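Local coordinates for probable starch synthase 4, chloroplastic/amyloplastic (Arabidopsis thaliana, PDB 6GNE), which binds adenosine-5'-diphosphate and glycan chains and belongs to the starch synthase family, whose members have the two-domain GT-B fold, at residues E178-A183 and Q205-G210; Q148-A153 and K217-F222; R238-E241 and L246-T249. All blocks are in the same frame, centred on the assembly; numbering follows the deposited sequence.

Contact 1: E178-A183 and Q205-G210; sequences EYQGTA and QDHSSG. With GLC (alpha-D-glucopyranose), chain C.
One amide oxygen takes two hydrogen bonds here: Gln180 OE1 accepts one from His207 NE2 across the contact, at 3.0 Å, and a second from Asn214 ND2. The first reaches a lone pair of the oxygen in the carbonyl plane, with an N-H...O angle of 152°. The oxygen also lies close to the plane of the imidazole, so the ring meets the amide by its edge, and the two planes are turned 61° apart. Gln180 gets there as an extended chain, CG anti to its own carbonyl carbon (chi1 -70°), meeting His207 from the opposite direction. The other end of the buried amide is held too: NE2 bonds to the backbone oxygens of Phe177 and Lys244, which fixes the flip of the group. The other ring nitrogen of His207, ND1, shares a 2.8 Å hydrogen bond with Ser208 OG.

Beside this polar pair, the Thr182 methyl CG2 rests 3.6 Å from Asp206 OD1. That carboxylate oxygen also bonds to Asn214 ND2, so Asn214, bonded to Gln180 OE1 as well, bridges the two segments.

Toward the other end of 178-183, Tyr179 meets the glucopyranose of chain C, whose C3 lies 3.7 Å above the ring plane, offset toward the rim. Backbone bonds of Ala183 with Val213 and of Asp206 with Arg212 lead into the small antiparallel pair 183-184 and 212-213. Two loops of the N-terminal GT-B domain are thus joined beside that pair, and Tyr179 puts a ring face on the glycan pocket.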
ATOM      1  N   GLU A 178      10.931   4.732   4.888  1.00 39.97           N
ATOM      2  CA  GLU A 178      10.943   6.160   5.118  1.00 42.68           C
ATOM      3  C   GLU A 178      10.233   6.536   6.399  1.00 42.62           C
ATOM      4  O   GLU A 178      10.652   7.443   7.079  1.00 42.10           O
ATOM      5  CB  GLU A 178      10.293   6.868   3.937  1.00 44.74           C
ATOM      6  CG  GLU A 178      10.460   8.386   3.958  1.00 47.55           C
ATOM      7  CD  GLU A 178       9.580   9.101   2.947  1.00 49.02           C
ATOM      8  OE1 GLU A 178       8.688   8.405   2.306  1.00 45.63           O
ATOM      9  OE2 GLU A 178       9.855  10.350   2.815  1.00 50.34           O
ATOM     10  N   TYR A 179       9.140   5.848   6.711  1.00 43.12           N
ATOM     11  CA  TYR A 179       8.312   6.208   7.872  1.00 44.11           C
ATOM     12  C   TYR A 179       8.622   5.341   9.068  1.00 43.60           C
ATOM     13  O   TYR A 179       8.136   4.239   9.172  1.00 42.16           O
ATOM     14  CB  TYR A 179       6.826   6.164   7.507  1.00 43.53           C
ATOM     15  CG  TYR A 179       6.495   7.101   6.368  1.00 44.46           C
ATOM     16  CD1 TYR A 179       6.934   8.454   6.390  1.00 46.46           C
ATOM     17  CD2 TYR A 179       5.730   6.664   5.261  1.00 43.42           C
ATOM     18  CE1 TYR A 179       6.654   9.318   5.331  1.00 46.67           C
ATOM     19  CE2 TYR A 179       5.425   7.537   4.197  1.00 42.53           C
ATOM     20  CZ  TYR A 179       5.886   8.848   4.232  1.00 44.18           C
ATOM     21  OH  TYR A 179       5.597   9.700   3.224  1.00 42.09           O
ATOM     22  N   GLN A 180       9.435   5.878   9.967  1.00 44.60           N
ATOM     23  CA  GLN A 180       9.970   5.127  11.092  1.00 45.89           C
ATOM     24  C   GLN A 180       9.282   5.444  12.440  1.00 47.41           C
ATOM     25  O   GLN A 180       9.440   4.694  13.413  1.00 46.45           O
ATOM     26  CB  GLN A 180      11.500   5.319  11.154  1.00 46.76           C
ATOM     27  CG  GLN A 180      12.178   4.615   9.991  1.00 45.64           C
ATOM     28  CD  GLN A 180      13.662   4.877   9.869  1.00 46.21           C
ATOM     29  OE1 GLN A 180      14.399   4.990  10.864  1.00 47.48           O
ATOM     30  NE2 GLN A 180      14.118   4.938   8.637  1.00 44.30           N
ATOM     31  N   GLY A 181       8.513   6.538  12.481  1.00 48.64           N
ATOM     32  CA  GLY A 181       7.773   6.941  13.670  1.00 50.50           C
ATOM     33  C   GLY A 181       8.623   7.480  14.784  1.00 53.37           C
ATOM     34  O   GLY A 181       8.243   7.402  15.954  1.00 57.24           O
ATOM     35  N   THR A 182       9.767   8.043  14.442  1.00 54.99           N
ATOM     36  CA  THR A 182      10.719   8.450  15.463  1.00 58.82           C
ATOM     37  C   THR A 182      10.137   9.588  16.279  1.00 59.89           C
ATOM     38  O   THR A 182       9.403  10.418  15.762  1.00 60.15           O
ATOM     39  CB  THR A 182      12.056   8.868  14.843  1.00 61.19           C
ATOM     40  OG1 THR A 182      11.805   9.821  13.811  1.00 64.29           O
ATOM     41  CG2 THR A 182      12.771   7.661  14.275  1.00 60.29           C
ATOM     42  N   ALA A 183      10.454   9.596  17.567  1.00 62.29           N
ATOM     43  CA  ALA A 183      10.079  10.664  18.491  1.00 64.88           C
ATOM     44  C   ALA A 183      11.079  10.695  19.677  1.00 67.93           C
ATOM     45  O   ALA A 183      11.962   9.830  19.758  1.00 68.18           O
ATOM     46  CB  ALA A 183       8.653  10.416  18.991  1.00 64.59           C
ATOM     47  N   GLN A 205      16.656   2.822  20.550  1.00 72.90           N
ATOM     48  CA  GLN A 205      17.258   4.151  20.368  1.00 72.57           C
ATOM     49  C   GLN A 205      17.458   4.418  18.873  1.00 69.46           C
ATOM     50  O   GLN A 205      17.991   3.563  18.184  1.00 67.19           O
ATOM     51  CB  GLN A 205      18.620   4.231  21.063  1.00 74.08           C
ATOM     52  CG  GLN A 205      19.286   5.602  21.009  1.00 75.04           C
ATOM     53  CD  GLN A 205      20.529   5.677  21.877  1.00 78.27           C
ATOM     54  OE1 GLN A 205      21.603   5.154  21.520  1.00 78.07           O
ATOM     55  NE2 GLN A 205      20.391   6.323  23.033  1.00 80.52           N
ATOM     56  N   ASP A 206      17.062   5.592  18.383  1.00 68.90           N
ATOM     57  CA  ASP A 206      17.274   5.945  16.980  1.00 69.06           C
ATOM     58  C   ASP A 206      18.771   5.781  16.583  1.00 72.41           C
ATOM     59  O   ASP A 206      19.672   5.634  17.425  1.00 75.74           O
ATOM     60  CB  ASP A 206      16.645   7.315  16.632  1.00 68.24           C
ATOM     61  CG  ASP A 206      16.563   7.543  15.118  1.00 65.59           C
ATOM     62  OD1 ASP A 206      16.219   6.589  14.393  1.00 62.24           O
ATOM     63  OD2 ASP A 206      16.952   8.635  14.665  1.00 65.50           O
ATOM     64  N   HIS A 207      18.984   5.653  15.292  1.00 72.82           N
ATOM     65  CA  HIS A 207      20.310   5.454  14.722  1.00 73.94           C
ATOM     66  C   HIS A 207      21.105   6.747  14.703  1.00 75.02           C
ATOM     67  O   HIS A 207      22.321   6.683  14.807  1.00 75.39           O
ATOM     68  CB  HIS A 207      20.172   4.837  13.306  1.00 73.36           C
ATOM     69  CG  HIS A 207      19.067   5.430  12.469  1.00 72.82           C
ATOM     70  ND1 HIS A 207      19.171   6.669  11.867  1.00 74.12           N
ATOM     71  CD2 HIS A 207      17.833   4.955  12.142  1.00 70.75           C
ATOM     72  CE1 HIS A 207      18.052   6.932  11.210  1.00 72.35           C
ATOM     73  NE2 HIS A 207      17.227   5.906  11.354  1.00 69.96           N
ATOM     74  N   SER A 208      20.383   7.888  14.641  1.00 74.78           N
ATOM     75  CA  SER A 208      20.930   9.250  14.475  1.00 76.89           C
ATOM     76  C   SER A 208      20.793  10.207  15.669  1.00 79.24           C
ATOM     77  O   SER A 208      21.234  11.363  15.572  1.00 81.85           O
ATOM     78  CB  SER A 208      20.295   9.922  13.244  1.00 74.49           C
ATOM     79  OG  SER A 208      20.504   9.132  12.097  1.00 72.77           O
ATOM     80  N   SER A 209      20.204   9.738  16.769  1.00 79.57           N
ATOM     81  CA  SER A 209      20.127  10.502  18.016  1.00 81.44           C
ATOM     82  C   SER A 209      20.059   9.606  19.275  1.00 82.74           C
ATOM     83  O   SER A 209      19.665   8.433  19.240  1.00 80.79           O
ATOM     84  CB  SER A 209      18.947  11.483  17.938  1.00 80.27           C
ATOM     85  OG  SER A 209      18.751  12.216  19.145  1.00 82.36           O
ATOM     86  N   GLY A 210      20.448  10.207  20.391  1.00 85.64           N
ATOM     87  CA  GLY A 210      20.579   9.519  21.665  1.00 87.03           C
ATOM     88  C   GLY A 210      19.324   9.579  22.517  1.00 87.59           C
ATOM     89  O   GLY A 210      18.991   8.589  23.168  1.00 88.30           O
TER
HETATM   90  C1  GLC C   2       1.916   9.723   7.244  1.00 42.49           C
HETATM   91  C2  GLC C   2       1.925   8.368   7.948  1.00 40.27           C
HETATM   92  C3  GLC C   2       2.552   7.302   7.052  1.00 38.82           C
HETATM   93  C4  GLC C   2       1.744   7.232   5.761  1.00 38.45           C
HETATM   94  C5  GLC C   2       1.799   8.591   5.079  1.00 40.95           C
HETATM   95  C6  GLC C   2       0.941   8.603   3.820  1.00 41.85           C
HETATM   96  O2  GLC C   2       2.602   8.488   9.198  1.00 40.79           O
HETATM   97  O3  GLC C   2       2.543   6.028   7.684  1.00 34.69           O
HETATM   98  O4  GLC C   2       2.252   6.206   4.913  1.00 34.87           O
HETATM   99  O5  GLC C   2       1.300   9.608   5.962  1.00 43.08           O
HETATM  100  O6  GLC C   2       0.846   9.945   3.327  1.00 45.63           O

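Contact 2: Q148-A153 and K217-F222. With GLC (alpha-D-glucopyranose), chain D; GLC (alpha-D-glucopyranose), chain C.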
ATOM      1  N   GLN A 148       3.091   2.600  12.821  1.00 38.99           N
ATOM      2  CA  GLN A 148       1.917   2.781  13.678  1.00 40.83           C
ATOM      3  C   GLN A 148       1.616   1.573  14.599  1.00 42.22           C
ATOM      4  O   GLN A 148       1.214   1.745  15.752  1.00 44.60           O
ATOM      5  CB  GLN A 148       0.678   3.123  12.848  1.00 40.41           C
ATOM      6  CG  GLN A 148       0.715   4.508  12.193  1.00 40.76           C
ATOM      7  CD  GLN A 148       1.347   4.511  10.793  1.00 39.31           C
ATOM      8  OE1 GLN A 148       2.072   3.582  10.427  1.00 37.96           O
ATOM      9  NE2 GLN A 148       1.060   5.558  10.007  1.00 39.05           N
ATOM     10  N   THR A 149       1.841   0.359  14.109  1.00 41.25           N
ATOM     11  CA  THR A 149       1.650  -0.840  14.910  1.00 41.49           C
ATOM     12  C   THR A 149       2.948  -1.606  15.178  1.00 42.64           C
ATOM     13  O   THR A 149       2.914  -2.768  15.601  1.00 42.96           O
ATOM     14  CB  THR A 149       0.630  -1.761  14.246  1.00 39.86           C
ATOM     15  OG1 THR A 149       1.177  -2.290  13.035  1.00 39.03           O
ATOM     16  CG2 THR A 149      -0.630  -0.995  13.967  1.00 38.79           C
ATOM     17  N   ALA A 150       4.090  -0.949  14.948  1.00 42.24           N
ATOM     18  CA  ALA A 150       5.389  -1.500  15.308  1.00 41.60           C
ATOM     19  C   ALA A 150       5.510  -1.705  16.806  1.00 42.62           C
ATOM     20  O   ALA A 150       6.213  -2.605  17.248  1.00 44.19           O
ATOM     21  CB  ALA A 150       6.475  -0.564  14.833  1.00 41.81           C
ATOM     22  N   PHE A 151       4.811  -0.878  17.576  1.00 41.99           N
ATOM     23  CA  PHE A 151       4.796  -0.967  19.026  1.00 43.83           C
ATOM     24  C   PHE A 151       4.315  -2.312  19.554  1.00 44.06           C
ATOM     25  O   PHE A 151       4.629  -2.652  20.682  1.00 45.40           O
ATOM     26  CB  PHE A 151       3.917   0.126  19.649  1.00 44.84           C
ATOM     27  CG  PHE A 151       4.229   1.521  19.182  1.00 44.69           C
ATOM     28  CD1 PHE A 151       5.267   2.239  19.751  1.00 46.00           C
ATOM     29  CD2 PHE A 151       3.472   2.114  18.184  1.00 43.60           C
ATOM     30  CE1 PHE A 151       5.550   3.514  19.337  1.00 46.20           C
ATOM     31  CE2 PHE A 151       3.754   3.386  17.743  1.00 43.54           C
ATOM     32  CZ  PHE A 151       4.794   4.096  18.330  1.00 45.29           C
ATOM     33  N   VAL A 152       3.532  -3.042  18.765  1.00 43.08           N
ATOM     34  CA  VAL A 152       3.037  -4.355  19.158  1.00 43.87           C
ATOM     35  C   VAL A 152       4.155  -5.358  19.532  1.00 44.99           C
ATOM     36  O   VAL A 152       4.021  -6.084  20.521  1.00 46.01           O
ATOM     37  CB  VAL A 152       2.130  -4.943  18.051  1.00 42.97           C
ATOM     38  CG1 VAL A 152       1.846  -6.418  18.283  1.00 44.08           C
ATOM     39  CG2 VAL A 152       0.816  -4.192  17.975  1.00 42.57           C
ATOM     40  N   ALA A 153       5.244  -5.388  18.761  1.00 44.62           N
ATOM     41  CA  ALA A 153       6.334  -6.351  18.995  1.00 45.60           C
ATOM     42  C   ALA A 153       6.962  -6.258  20.397  1.00 47.56           C
ATOM     43  O   ALA A 153       6.940  -7.243  21.118  1.00 48.51           O
ATOM     44  CB  ALA A 153       7.405  -6.253  17.904  1.00 45.10           C
ATOM     45  N   LYS A 217      12.590   0.288  14.224  1.00 48.10           N
ATOM     46  CA  LYS A 217      13.774  -0.425  14.714  1.00 50.93           C
ATOM     47  C   LYS A 217      13.459  -1.435  15.824  1.00 51.61           C
ATOM     48  O   LYS A 217      14.029  -2.533  15.863  1.00 52.06           O
ATOM     49  CB  LYS A 217      14.835   0.537  15.227  1.00 53.80           C
ATOM     50  CG  LYS A 217      16.080  -0.219  15.619  1.00 56.88           C
ATOM     51  CD  LYS A 217      17.370   0.501  15.402  1.00 59.70           C
ATOM     52  CE  LYS A 217      17.849   1.208  16.627  1.00 62.70           C
ATOM     53  NZ  LYS A 217      19.327   1.110  16.746  1.00 65.44           N
ATOM     54  N   GLY A 218      12.567  -1.052  16.738  1.00 52.10           N
ATOM     55  CA  GLY A 218      12.059  -1.983  17.741  1.00 52.70           C
ATOM     56  C   GLY A 218      11.320  -3.163  17.153  1.00 49.91           C
ATOM     57  O   GLY A 218      11.435  -4.260  17.669  1.00 51.00           O
ATOM     58  N   ALA A 219      10.558  -2.953  16.086  1.00 46.24           N
ATOM     59  CA  ALA A 219       9.853  -4.066  15.444  1.00 44.75           C
ATOM     60  C   ALA A 219      10.784  -4.982  14.687  1.00 44.67           C
ATOM     61  O   ALA A 219      10.529  -6.176  14.624  1.00 44.65           O
ATOM     62  CB  ALA A 219       8.762  -3.568  14.551  1.00 42.58           C
ATOM     63  N   ILE A 220      11.871  -4.450  14.126  1.00 45.10           N
ATOM     64  CA  ILE A 220      12.840  -5.319  13.461  1.00 45.21           C
ATOM     65  C   ILE A 220      13.476  -6.241  14.503  1.00 46.14           C
ATOM     66  O   ILE A 220      13.653  -7.420  14.280  1.00 45.47           O
ATOM     67  CB  ILE A 220      13.902  -4.540  12.682  1.00 46.09           C
ATOM     68  CG1 ILE A 220      13.283  -3.840  11.455  1.00 44.55           C
ATOM     69  CG2 ILE A 220      15.063  -5.442  12.248  1.00 48.21           C
ATOM     70  CD1 ILE A 220      14.044  -2.591  11.003  1.00 44.07           C
ATOM     71  N   ILE A 221      13.802  -5.681  15.653  1.00 47.31           N
ATOM     72  CA  ILE A 221      14.494  -6.422  16.710  1.00 49.62           C
ATOM     73  C   ILE A 221      13.603  -7.456  17.393  1.00 49.35           C
ATOM     74  O   ILE A 221      13.951  -8.606  17.521  1.00 49.32           O
ATOM     75  CB  ILE A 221      15.139  -5.437  17.699  1.00 51.62           C
ATOM     76  CG1 ILE A 221      16.275  -4.687  16.950  1.00 51.98           C
ATOM     77  CG2 ILE A 221      15.714  -6.152  18.923  1.00 54.35           C
ATOM     78  CD1 ILE A 221      16.721  -3.431  17.632  1.00 53.84           C
ATOM     79  N   PHE A 222      12.425  -7.034  17.798  1.00 49.56           N
ATOM     80  CA  PHE A 222      11.517  -7.879  18.592  1.00 49.95           C
ATOM     81  C   PHE A 222      10.632  -8.859  17.820  1.00 47.98           C
ATOM     82  O   PHE A 222       9.954  -9.654  18.432  1.00 50.17           O
ATOM     83  CB  PHE A 222      10.662  -6.987  19.517  1.00 50.42           C
ATOM     84  CG  PHE A 222      11.435  -6.426  20.662  1.00 53.02           C
ATOM     85  CD1 PHE A 222      11.474  -7.114  21.860  1.00 56.03           C
ATOM     86  CD2 PHE A 222      12.152  -5.233  20.561  1.00 53.63           C
ATOM     87  CE1 PHE A 222      12.194  -6.625  22.950  1.00 58.04           C
ATOM     88  CE2 PHE A 222      12.905  -4.764  21.628  1.00 56.02           C
ATOM     89  CZ  PHE A 222      12.911  -5.460  22.826  1.00 57.86           C
TER
HETATM   90  C1  GLC D   2      12.815 -10.392  22.055  1.00103.24           C
HETATM   91  C2  GLC D   2      13.864 -10.057  20.988  1.00101.11           C
HETATM   92  C3  GLC D   2      15.256  -9.900  21.596  1.00101.40           C
HETATM   93  C4  GLC D   2      15.142  -8.856  22.712  1.00104.50           C
HETATM   94  C5  GLC D   2      14.219  -9.459  23.788  1.00107.82           C
HETATM   95  C6  GLC D   2      14.124  -8.657  25.089  1.00110.27           C
HETATM   96  O2  GLC D   2      13.904 -11.044  19.964  1.00 99.69           O
HETATM   97  O3  GLC D   2      16.227  -9.503  20.617  1.00 93.97           O
HETATM   98  O4  GLC D   2      16.422  -8.411  23.202  1.00 95.79           O
HETATM   99  O5  GLC D   2      12.910  -9.560  23.209  1.00106.15           O
HETATM  100  O6  GLC D   2      12.872  -8.884  25.766  1.00104.07           O
HETATM  101  C1  GLC C   2       1.916   9.723   7.244  1.00 42.49           C
HETATM  102  C2  GLC C   2       1.925   8.368   7.948  1.00 40.27           C
HETATM  103  C3  GLC C   2       2.552   7.302   7.052  1.00 38.82           C
HETATM  104  C4  GLC C   2       1.744   7.232   5.761  1.00 38.45           C
HETATM  105  C5  GLC C   2       1.799   8.591   5.079  1.00 40.95           C
HETATM  106  C6  GLC C   2       0.941   8.603   3.820  1.00 41.85           C
HETATM  107  O2  GLC C   2       2.602   8.488   9.198  1.00 40.79           O
HETATM  108  O3  GLC C   2       2.543   6.028   7.684  1.00 34.69           O
HETATM  109  O4  GLC C   2       2.252   6.206   4.913  1.00 34.87           O
HETATM  110  O5  GLC C   2       1.300   9.608   5.962  1.00 43.08           O
HETATM  111  O6  GLC C   2       0.846   9.945   3.327  1.00 45.63           O
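Ala219 is the first residue of 217-222 to touch the other segment, its methyl directed at it: CB lies 3.8 Å from Ala150 CB, and its CA carbon 4.1 Å from Ala153 CB. With such small side chains the backbones come close, Ala150 CA and Ala219 CA being 5.2 Å apart. Ile220 faces the other way. The backbone oxygen of Ile221 receives a weak hydrogen bond from O2 of the chain D glucopyranose. Phe222 closes the walk: its CB packs 3.7 Å from Ala153 CB, while CG, anti to the carbonyl carbon (chi1 -73°), swings the ring off that methyl and to the same sugar, near its ring oxygen O5. At the far end of 148-153, Gln148 NE2 gives a 2.8 Å hydrogen bond to O3 of the chain C glucopyranose, nearly straight at 161°. The contact thus lies between two separate glycan sites. Strand 169-174 backs the alanines, with Phe172 against Ala150 and Ala219, and Ile170 against Ala153. Helix 117-134 packs on 148-153, where Phe118 meets Phe151 edge to face, and helix 247-252 lies against Lys217 and Ile220 of helix 215-222.

Contact 3: R238-E241 and L246-T249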
ATOM      1  N   ARG A 238      19.077  -2.519   2.515  1.00 52.28           N
ATOM      2  CA  ARG A 238      20.314  -3.038   3.100  1.00 54.98           C
ATOM      3  C   ARG A 238      21.539  -2.184   2.792  1.00 56.26           C
ATOM      4  O   ARG A 238      22.559  -2.348   3.426  1.00 59.04           O
ATOM      5  CB  ARG A 238      20.553  -4.479   2.641  1.00 58.22           C
ATOM      6  CG  ARG A 238      19.690  -5.525   3.344  1.00 60.40           C
ATOM      7  CD  ARG A 238      19.980  -6.899   2.764  1.00 64.36           C
ATOM      8  NE  ARG A 238      19.420  -8.023   3.520  1.00 69.13           N
ATOM      9  CZ  ARG A 238      18.383  -8.795   3.135  1.00 71.01           C
ATOM     10  NH1 ARG A 238      17.998  -9.816   3.922  1.00 71.61           N
ATOM     11  NH2 ARG A 238      17.679  -8.557   2.007  1.00 66.63           N
ATOM     12  N   THR A 239      21.479  -1.299   1.806  1.00 56.25           N
ATOM     13  CA  THR A 239      22.594  -0.366   1.513  1.00 58.10           C
ATOM     14  C   THR A 239      22.412   0.916   2.318  1.00 59.53           C
ATOM     15  O   THR A 239      21.279   1.293   2.680  1.00 58.09           O
ATOM     16  CB  THR A 239      22.704   0.023   0.020  1.00 57.04           C
ATOM     17  OG1 THR A 239      21.682   0.972  -0.310  1.00 56.56           O
ATOM     18  CG2 THR A 239      22.603  -1.204  -0.901  1.00 56.81           C
ATOM     19  N   ALA A 240      23.535   1.582   2.582  1.00 64.96           N
ATOM     20  CA  ALA A 240      23.566   2.858   3.331  1.00 67.30           C
ATOM     21  C   ALA A 240      22.598   3.896   2.722  1.00 66.60           C
ATOM     22  O   ALA A 240      21.819   4.527   3.440  1.00 65.88           O
ATOM     23  CB  ALA A 240      24.993   3.407   3.367  1.00 68.01           C
ATOM     24  N   GLU A 241      22.620   4.001   1.397  1.00 68.21           N
ATOM     25  CA  GLU A 241      21.964   5.096   0.701  1.00 70.30           C
ATOM     26  C   GLU A 241      20.439   4.937   0.680  1.00 63.93           C
ATOM     27  O   GLU A 241      19.720   5.929   0.832  1.00 62.37           O
ATOM     28  CB  GLU A 241      22.548   5.296  -0.719  1.00 76.42           C
ATOM     29  CG  GLU A 241      22.535   6.775  -1.128  1.00 82.46           C
ATOM     30  CD  GLU A 241      22.675   7.021  -2.636  1.00 85.70           C
ATOM     31  OE1 GLU A 241      23.669   7.691  -3.051  1.00 86.93           O
ATOM     32  OE2 GLU A 241      21.784   6.552  -3.395  1.00 84.41           O
ATOM     33  N   LEU A 246      18.630   2.714   8.872  1.00 56.86           N
ATOM     34  CA  LEU A 246      18.333   1.380   9.398  1.00 56.21           C
ATOM     35  C   LEU A 246      19.106   0.241   8.735  1.00 54.99           C
ATOM     36  O   LEU A 246      19.011  -0.908   9.183  1.00 56.12           O
ATOM     37  CB  LEU A 246      16.829   1.079   9.283  1.00 53.74           C
ATOM     38  CG  LEU A 246      15.938   1.832  10.260  1.00 54.17           C
ATOM     39  CD1 LEU A 246      14.460   1.544   9.940  1.00 52.62           C
ATOM     40  CD2 LEU A 246      16.290   1.479  11.701  1.00 55.59           C
ATOM     41  N   HIS A 247      19.857   0.534   7.677  1.00 53.86           N
ATOM     42  CA  HIS A 247      20.615  -0.492   6.954  1.00 53.31           C
ATOM     43  C   HIS A 247      21.455  -1.418   7.857  1.00 53.72           C
ATOM     44  O   HIS A 247      21.426  -2.633   7.657  1.00 52.54           O
ATOM     45  CB  HIS A 247      21.437   0.139   5.825  1.00 53.61           C
ATOM     46  CG  HIS A 247      22.685   0.829   6.266  1.00 57.82           C
ATOM     47  ND1 HIS A 247      22.676   2.071   6.862  1.00 59.54           N
ATOM     48  CD2 HIS A 247      23.988   0.452   6.192  1.00 60.47           C
ATOM     49  CE1 HIS A 247      23.924   2.434   7.130  1.00 61.73           C
ATOM     50  NE2 HIS A 247      24.736   1.471   6.729  1.00 62.60           N
ATOM     51  N   SER A 248      22.131  -0.852   8.863  1.00 55.30           N
ATOM     52  CA  SER A 248      22.988  -1.608   9.799  1.00 58.19           C
ATOM     53  C   SER A 248      22.205  -2.637  10.620  1.00 56.94           C
ATOM     54  O   SER A 248      22.680  -3.763  10.841  1.00 57.66           O
ATOM     55  CB  SER A 248      23.713  -0.671  10.798  1.00 60.07           C
ATOM     56  OG  SER A 248      24.430   0.375  10.161  1.00 61.33           O
ATOM     57  N   THR A 249      21.030  -2.228  11.091  1.00 54.16           N
ATOM     58  CA  THR A 249      20.151  -3.096  11.846  1.00 53.90           C
ATOM     59  C   THR A 249      19.610  -4.246  10.982  1.00 52.42           C
ATOM     60  O   THR A 249      19.534  -5.400  11.445  1.00 52.44           O
ATOM     61  CB  THR A 249      18.982  -2.272  12.433  1.00 52.66           C
ATOM     62  OG1 THR A 249      19.512  -1.262  13.293  1.00 53.93           O
ATOM     63  CG2 THR A 249      17.995  -3.157  13.199  1.00 52.69           C
TER
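Arg238 meets His247 through its backbone: its carbonyl oxygen sits 3.6 Å from His247 CB, at the edge of the imidazole and near its plane. That oxygen is bonded to Asn251 ND2, while the side chain leaves the backbone on the side away from His247, and NH1 makes a weak bond to Phe257 O. Thr239 likewise brings a carbonyl, O lying 3.4 Å from His247 CB. Its side chain points away and bonds just beyond the segment: OG1 is hydrogen-bonded to Glu236 O and, weakly, caps Gly242 N. Ala240 then sets its CA over the ring face. This CA sits 3.6 Å from the centroid of the His247 imidazole and only 5° off the ring normal, a well-centred CH-pi contact, and the methyl adds to it, with CB 3.9 Å from NE2 of His247. The ring stands there because CG of His247 lies between the backbone N and the carbonyl carbon (chi1 77°). Against the opposite face comes Ser248 OG, offset toward the rim, so the imidazole is held between Ala240 and its own neighbour. This is surface packing at a short connection between two helices in the N-terminal GT-B domain, with Thr239 as the N-cap of helix 240-243 and His247 in the first part of helix 247-252.

All three contacts belong to the N-terminal half of the GT-B architecture and lie on one side of the chain's centre. Contact 2 opens first along the chain and closes only after contact 1 has been made between its segments; contact 3 follows both. Their centres are about 12 Å (1 and 2), 13 Å (1 and 3) and 17 Å (2 and 3) apart. Leu246 of contact 3 joins the group, packing on Gln180 and His207 of contact 1 and on Lys217 and Ile220 of contact 2, while Lys217 also touches Gln205. Contacts 1 and 2 share the chain C glucopyranose, so 148-153, through Gln148, and 178-183, through Tyr179, line the same pocket.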